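Local coordinates for naphthalene dioxygenase small subunit (Rhodococcus sp., PDB 2B1X), which is the small (beta) subunit of a Rieske non-heme iron naphthalene 1,2-dioxygenase, an enzyme that hydroxylates aromatic rings, at residues D111-L121 with V133-R144. Sequence-based numbering, arbitrary orientation.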
ATOM      1  N   ASP B 111      15.887 -11.795  41.769  1.00 38.67           N
ATOM      2  CA  ASP B 111      15.038 -10.591  41.682  1.00 37.63           C
ATOM      3  C   ASP B 111      15.093  -9.855  40.304  1.00 35.79           C
ATOM      4  O   ASP B 111      14.418  -8.847  40.100  1.00 35.38           O
ATOM      5  CB  ASP B 111      15.243  -9.658  42.914  1.00 38.45           C
ATOM      6  CG  ASP B 111      15.961  -8.322  42.583  1.00 41.19           C
ATOM      7  OD1 ASP B 111      15.344  -7.245  42.784  1.00 43.07           O
ATOM      8  OD2 ASP B 111      17.143  -8.235  42.159  1.00 43.67           O
ATOM      9  N   GLU B 112      15.888 -10.378  39.372  1.00 33.67           N
ATOM     10  CA  GLU B 112      15.925  -9.867  38.003  1.00 31.61           C
ATOM     11  C   GLU B 112      15.484 -10.952  37.021  1.00 30.28           C
ATOM     12  O   GLU B 112      15.809 -12.131  37.206  1.00 29.53           O
ATOM     13  CB  GLU B 112      17.318  -9.347  37.641  1.00 31.71           C
ATOM     14  CG  GLU B 112      17.625  -7.968  38.202  1.00 32.82           C
ATOM     15  CD  GLU B 112      18.833  -7.273  37.575  1.00 34.31           C
ATOM     16  OE1 GLU B 112      19.458  -7.812  36.646  1.00 35.09           O
ATOM     17  OE2 GLU B 112      19.173  -6.161  38.023  1.00 35.84           O
ATOM     18  N   PHE B 113      14.737 -10.545  35.987  1.00 28.22           N
ATOM     19  CA  PHE B 113      14.263 -11.458  34.955  1.00 26.84           C
ATOM     20  C   PHE B 113      14.535 -10.923  33.542  1.00 26.02           C
ATOM     21  O   PHE B 113      14.417  -9.723  33.282  1.00 25.34           O
ATOM     22  CB  PHE B 113      12.776 -11.759  35.148  1.00 26.54           C
ATOM     23  CG  PHE B 113      12.467 -12.437  36.446  1.00 26.69           C
ATOM     24  CD1 PHE B 113      12.206 -11.687  37.598  1.00 26.83           C
ATOM     25  CD2 PHE B 113      12.472 -13.828  36.539  1.00 25.68           C
ATOM     26  CE1 PHE B 113      11.932 -12.313  38.821  1.00 26.65           C
ATOM     27  CE2 PHE B 113      12.201 -14.466  37.761  1.00 26.64           C
ATOM     28  CZ  PHE B 113      11.933 -13.702  38.903  1.00 26.27           C
ATOM     29  N   LYS B 114      14.924 -11.829  32.644  1.00 25.31           N
ATOM     30  CA  LYS B 114      15.106 -11.516  31.230  1.00 24.49           C
ATOM     31  C   LYS B 114      13.815 -11.865  30.484  1.00 23.94           C
ATOM     32  O   LYS B 114      13.372 -13.024  30.443  1.00 23.32           O
ATOM     33  CB  LYS B 114      16.317 -12.249  30.634  1.00 24.96           C
ATOM     34  CG  LYS B 114      17.646 -11.998  31.376  1.00 27.26           C
ATOM     35  CD  LYS B 114      18.850 -12.705  30.694  1.00 30.57           C
ATOM     36  CE  LYS B 114      20.179 -12.329  31.381  1.00 31.57           C
ATOM     37  NZ  LYS B 114      21.261 -13.339  31.095  1.00 33.81           N
ATOM     38  N   VAL B 115      13.199 -10.841  29.917  1.00 22.24           N
ATOM     39  CA  VAL B 115      11.884 -10.982  29.356  1.00 21.23           C
ATOM     40  C   VAL B 115      11.944 -10.538  27.903  1.00 20.67           C
ATOM     41  O   VAL B 115      12.325  -9.412  27.621  1.00 20.73           O
ATOM     42  CB  VAL B 115      10.849 -10.174  30.156  1.00 21.55           C
ATOM     43  CG1 VAL B 115       9.459 -10.341  29.567  1.00 21.23           C
ATOM     44  CG2 VAL B 115      10.882 -10.613  31.631  1.00 20.61           C
ATOM     45  N   THR B 116      11.593 -11.461  27.019  1.00 19.28           N
ATOM     46  CA  THR B 116      11.641 -11.271  25.565  1.00 19.07           C
ATOM     47  C   THR B 116      10.239 -11.425  24.963  1.00 18.25           C
ATOM     48  O   THR B 116       9.564 -12.435  25.187  1.00 18.34           O
ATOM     49  CB  THR B 116      12.600 -12.294  24.914  1.00 18.79           C
ATOM     50  OG1 THR B 116      13.849 -12.297  25.612  1.00 20.56           O
ATOM     51  CG2 THR B 116      12.986 -11.835  23.521  1.00 18.76           C
ATOM     52  N   SER B 117       9.798 -10.407  24.235  1.00 17.08           N
ATOM     53  CA  SER B 117       8.488 -10.476  23.578  1.00 16.72           C
ATOM     54  C   SER B 117       8.527  -9.979  22.147  1.00 16.14           C
ATOM     55  O   SER B 117       9.357  -9.134  21.813  1.00 15.82           O
ATOM     56  CB  SER B 117       7.448  -9.704  24.393  1.00 16.20           C
ATOM     57  OG  SER B 117       7.923  -8.419  24.782  1.00 16.12           O
ATOM     58  N   ASN B 118       7.634 -10.516  21.300  1.00 15.29           N
ATOM     59  CA  ASN B 118       7.404  -9.959  19.971  1.00 14.12           C
ATOM     60  C   ASN B 118       6.434  -8.788  20.041  1.00 14.04           C
ATOM     61  O   ASN B 118       5.433  -8.842  20.764  1.00 14.48           O
ATOM     62  CB  ASN B 118       6.893 -11.049  19.031  1.00 13.99           C
ATOM     63  CG  ASN B 118       7.978 -12.010  18.673  1.00 13.75           C
ATOM     64  OD1 ASN B 118       9.146 -11.804  19.069  1.00 14.30           O
ATOM     65  ND2 ASN B 118       7.626 -13.080  17.987  1.00 11.66           N
ATOM     66  N   LEU B 119       6.752  -7.712  19.330  1.00 13.55           N
ATOM     67  CA  LEU B 119       5.926  -6.513  19.377  1.00 13.17           C
ATOM     68  C   LEU B 119       5.516  -6.216  17.971  1.00 12.52           C
ATOM     69  O   LEU B 119       6.374  -6.107  17.077  1.00 12.23           O
ATOM     70  CB  LEU B 119       6.671  -5.296  19.960  1.00 12.32           C
ATOM     71  CG  LEU B 119       5.988  -3.931  19.728  1.00 13.30           C
ATOM     72  CD1 LEU B 119       4.683  -3.743  20.527  1.00 11.14           C
ATOM     73  CD2 LEU B 119       6.965  -2.791  20.035  1.00 13.33           C
ATOM     74  N   LEU B 120       4.212  -6.111  17.753  1.00 12.29           N
ATOM     75  CA  LEU B 120       3.731  -5.460  16.551  1.00 12.90           C
ATOM     76  C   LEU B 120       2.999  -4.173  16.974  1.00 12.91           C
ATOM     77  O   LEU B 120       2.010  -4.211  17.711  1.00 12.13           O
ATOM     78  CB  LEU B 120       2.851  -6.397  15.709  1.00 13.02           C
ATOM     79  CG  LEU B 120       1.860  -6.097  14.580  1.00 16.46           C
ATOM     80  CD1 LEU B 120       1.519  -4.635  14.308  1.00 19.42           C
ATOM     81  CD2 LEU B 120       2.197  -6.832  13.316  1.00 20.07           C
ATOM     82  N   LEU B 121       3.509  -3.041  16.504  1.00 12.12           N
ATOM     83  CA  LEU B 121       2.939  -1.755  16.891  1.00 12.56           C
ATOM     84  C   LEU B 121       2.163  -1.183  15.709  1.00 12.57           C
ATOM     85  O   LEU B 121       2.739  -1.018  14.636  1.00 12.97           O
ATOM     86  CB  LEU B 121       4.054  -0.809  17.320  1.00 11.69           C
ATOM     87  CG  LEU B 121       3.603   0.632  17.654  1.00 13.25           C
ATOM     88  CD1 LEU B 121       2.832   0.728  18.927  1.00 14.11           C
ATOM     89  CD2 LEU B 121       4.769   1.572  17.655  1.00 16.63           C
ATOM     90  N   VAL B 133       2.930   0.075  10.430  1.00 12.99           N
ATOM     91  CA  VAL B 133       3.188  -1.063  11.282  1.00 14.18           C
ATOM     92  C   VAL B 133       4.677  -1.122  11.597  1.00 13.65           C
ATOM     93  O   VAL B 133       5.510  -1.084  10.687  1.00 13.63           O
ATOM     94  CB  VAL B 133       2.786  -2.373  10.578  1.00 14.23           C
ATOM     95  CG1 VAL B 133       3.241  -3.589  11.382  1.00 16.50           C
ATOM     96  CG2 VAL B 133       1.261  -2.436  10.397  1.00 16.47           C
ATOM     97  N   LEU B 134       5.020  -1.181  12.880  1.00 13.79           N
ATOM     98  CA  LEU B 134       6.382  -1.508  13.291  1.00 13.62           C
ATOM     99  C   LEU B 134       6.385  -2.926  13.876  1.00 13.93           C
ATOM    100  O   LEU B 134       5.467  -3.295  14.613  1.00 14.38           O
ATOM    101  CB  LEU B 134       6.911  -0.530  14.328  1.00 13.89           C
ATOM    102  CG  LEU B 134       7.074   0.939  13.888  1.00 13.52           C
ATOM    103  CD1 LEU B 134       7.783   1.654  15.008  1.00 14.99           C
ATOM    104  CD2 LEU B 134       7.893   0.995  12.615  1.00 14.51           C
ATOM    105  N   SER B 135       7.366  -3.738  13.482  1.00 13.45           N
ATOM    106  CA  SER B 135       7.484  -5.100  14.028  1.00 12.94           C
ATOM    107  C   SER B 135       8.863  -5.255  14.638  1.00 12.19           C
ATOM    108  O   SER B 135       9.826  -4.713  14.123  1.00 12.21           O
ATOM    109  CB  SER B 135       7.329  -6.133  12.935  1.00 12.38           C
ATOM    110  OG  SER B 135       7.728  -7.416  13.431  1.00 14.19           O
ATOM    111  N   GLY B 136       8.988  -6.003  15.715  1.00 12.52           N
ATOM    112  CA  GLY B 136      10.318  -6.152  16.313  1.00 12.51           C
ATOM    113  C   GLY B 136      10.343  -7.051  17.513  1.00 12.79           C
ATOM    114  O   GLY B 136       9.299  -7.534  17.967  1.00 13.05           O
ATOM    115  N   GLU B 137      11.534  -7.239  18.062  1.00 12.93           N
ATOM    116  CA  GLU B 137      11.669  -7.991  19.273  1.00 13.75           C
ATOM    117  C   GLU B 137      12.187  -7.103  20.398  1.00 14.15           C
ATOM    118  O   GLU B 137      13.135  -6.344  20.217  1.00 15.12           O
ATOM    119  CB  GLU B 137      12.564  -9.207  19.054  1.00 13.74           C
ATOM    120  CG  GLU B 137      12.562 -10.159  20.238  1.00 15.40           C
ATOM    121  CD  GLU B 137      13.334 -11.439  19.951  1.00 20.50           C
ATOM    122  OE1 GLU B 137      14.563 -11.359  19.723  1.00 20.96           O
ATOM    123  OE2 GLU B 137      12.709 -12.530  19.953  1.00 22.91           O
ATOM    124  N   ARG B 138      11.531  -7.183  21.549  1.00 14.58           N
ATOM    125  CA  ARG B 138      11.956  -6.450  22.740  1.00 15.61           C
ATOM    126  C   ARG B 138      12.594  -7.427  23.679  1.00 15.95           C
ATOM    127  O   ARG B 138      12.004  -8.468  23.990  1.00 16.06           O
ATOM    128  CB  ARG B 138      10.774  -5.775  23.442  1.00 15.24           C
ATOM    129  CG  ARG B 138       9.832  -5.033  22.492  1.00 15.27           C
ATOM    130  CD  ARG B 138       8.763  -4.242  23.253  1.00 15.19           C
ATOM    131  NE  ARG B 138       7.980  -5.174  24.060  1.00 17.15           N
ATOM    132  CZ  ARG B 138       6.962  -4.836  24.847  1.00 17.46           C
ATOM    133  NH1 ARG B 138       6.557  -3.573  24.925  1.00 16.13           N
ATOM    134  NH2 ARG B 138       6.336  -5.793  25.537  1.00 15.35           N
ATOM    135  N   THR B 139      13.816  -7.103  24.086  1.00 16.72           N
ATOM    136  CA  THR B 139      14.512  -7.809  25.140  1.00 17.81           C
ATOM    137  C   THR B 139      14.662  -6.886  26.334  1.00 18.08           C
ATOM    138  O   THR B 139      15.303  -5.841  26.219  1.00 17.91           O
ATOM    139  CB  THR B 139      15.886  -8.307  24.613  1.00 18.34           C
ATOM    140  OG1 THR B 139      15.640  -9.102  23.443  1.00 19.83           O
ATOM    141  CG2 THR B 139      16.536  -9.304  25.582  1.00 17.15           C
ATOM    142  N   ASP B 140      14.072  -7.290  27.471  1.00 18.53           N
ATOM    143  CA  ASP B 140      13.965  -6.470  28.677  1.00 19.45           C
ATOM    144  C   ASP B 140      14.673  -7.126  29.867  1.00 19.44           C
ATOM    145  O   ASP B 140      14.864  -8.353  29.930  1.00 18.94           O
ATOM    146  CB  ASP B 140      12.507  -6.222  29.111  1.00 19.65           C
ATOM    147  CG  ASP B 140      11.630  -5.644  28.013  1.00 23.56           C
ATOM    148  OD1 ASP B 140      12.154  -5.088  27.001  1.00 28.09           O
ATOM    149  OD2 ASP B 140      10.370  -5.730  28.066  1.00 26.02           O
ATOM    150  N   VAL B 141      15.069  -6.283  30.794  1.00 19.11           N
ATOM    151  CA  VAL B 141      15.425  -6.731  32.140  1.00 19.74           C
ATOM    152  C   VAL B 141      14.401  -6.100  33.072  1.00 19.79           C
ATOM    153  O   VAL B 141      14.275  -4.880  33.141  1.00 18.78           O
ATOM    154  CB  VAL B 141      16.877  -6.356  32.512  1.00 19.70           C
ATOM    155  CG1 VAL B 141      17.234  -6.789  33.972  1.00 19.56           C
ATOM    156  CG2 VAL B 141      17.827  -6.989  31.507  1.00 19.50           C
ATOM    157  N   LEU B 142      13.644  -6.957  33.744  1.00 21.19           N
ATOM    158  CA  LEU B 142      12.703  -6.532  34.779  1.00 23.09           C
ATOM    159  C   LEU B 142      13.266  -6.846  36.167  1.00 23.96           C
ATOM    160  O   LEU B 142      13.894  -7.890  36.362  1.00 24.04           O
ATOM    161  CB  LEU B 142      11.369  -7.247  34.590  1.00 23.25           C
ATOM    162  CG  LEU B 142      10.236  -6.561  33.823  1.00 23.96           C
ATOM    163  CD1 LEU B 142      10.683  -5.505  32.791  1.00 25.57           C
ATOM    164  CD2 LEU B 142       9.330  -7.612  33.214  1.00 22.90           C
ATOM    165  N   ARG B 143      13.025  -5.947  37.120  1.00 24.99           N
ATOM    166  CA  ARG B 143      13.489  -6.088  38.492  1.00 26.33           C
ATOM    167  C   ARG B 143      12.299  -6.087  39.431  1.00 26.82           C
ATOM    168  O   ARG B 143      11.429  -5.231  39.305  1.00 26.17           O
ATOM    169  CB  ARG B 143      14.394  -4.920  38.869  1.00 26.85           C
ATOM    170  CG  ARG B 143      15.809  -5.051  38.367  1.00 28.97           C
ATOM    171  CD  ARG B 143      16.861  -4.662  39.387  1.00 28.17           C
ATOM    172  NE  ARG B 143      17.022  -3.221  39.430  1.00 27.99           N
ATOM    173  CZ  ARG B 143      17.917  -2.519  38.742  1.00 26.88           C
ATOM    174  NH1 ARG B 143      18.785  -3.111  37.938  1.00 24.23           N
ATOM    175  NH2 ARG B 143      17.946  -1.200  38.883  1.00 27.85           N
ATOM    176  N   ARG B 144      12.265  -7.030  40.376  1.00 27.92           N
ATOM    177  CA  ARG B 144      11.242  -7.029  41.427  1.00 29.29           C
ATOM    178  C   ARG B 144      11.313  -5.744  42.228  1.00 29.41           C
ATOM    179  O   ARG B 144      12.393  -5.250  42.513  1.00 29.58           O
ATOM    180  CB  ARG B 144      11.404  -8.223  42.372  1.00 29.53           C
ATOM    181  CG  ARG B 144      10.786  -9.508  41.863  1.00 30.85           C
ATOM    182  CD  ARG B 144      10.427 -10.491  42.965  1.00 33.42           C
ATOM    183  NE  ARG B 144      10.433 -11.880  42.501  1.00 35.24           N
ATOM    184  CZ  ARG B 144       9.385 -12.495  41.956  1.00 36.76           C
ATOM    185  NH1 ARG B 144       8.228 -11.843  41.785  1.00 35.89           N
ATOM    186  NH2 ARG B 144       9.501 -13.768  41.576  1.00 37.11           N
TER
HETATM  187  O   HOH W   1       9.763  -7.781  26.435  1.00 40.69           O
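The guanidinium of R144 meets F113 with one face, and CE1 of the ring lies over it, offset toward the rim. The ring and guanidinium planes are nearly perpendicular, 84° apart. R144 NE lies at the ring edge, and R144 NH2 is 3.6 Å from F113 CZ.

The R143 guanidinium takes E112 OE2 at its edge. In this salt bridge R143 NH1 is 3.1 Å from E112 OE2. NH1 comes from the anti side, tilted 33° out of the carboxylate plane, while OE2 lies close to the guanidinium plane. The two side chains run side by side, and the bend of R143 at chi2 and chi3 lets its guanidinium edge reach OE2. R143 NH2 also pairs with D41.

R138 holds S117 OG at its guanidinium edge. R138 NH2 donates to S117 OG at 3.2 Å, almost exactly in plane, and R138 NE adds a weak bond. S117 chi1, at 47°, puts OG between the backbone N and the carbonyl carbon, where it meets both donors. A water lies 2.6 Å from S117 OG and binds D140 OD2 weakly.

V115 CG2 packs on L142 CD2 at 3.7 Å. At the other end L120 CD1 meets V133 CG1, and L121 CD2 meets L134 CD1.

Backbone bonds join the strands as an antiparallel hairpin within the mixed sheet of this NTF2-like fold. L121 N to L134 O is 2.7 Å. F113, V115, S117, R138 and D140 share one sheet face, where helix 10-27 touches F113 and V115. Buried R138 and D140 are joined only indirectly, through S117 OG and the water, and each has its own charged partner. The M172 carboxylate and R154 probably offset the burial of R138 and D140, respectively, and the first ties the chain end to this hairpin.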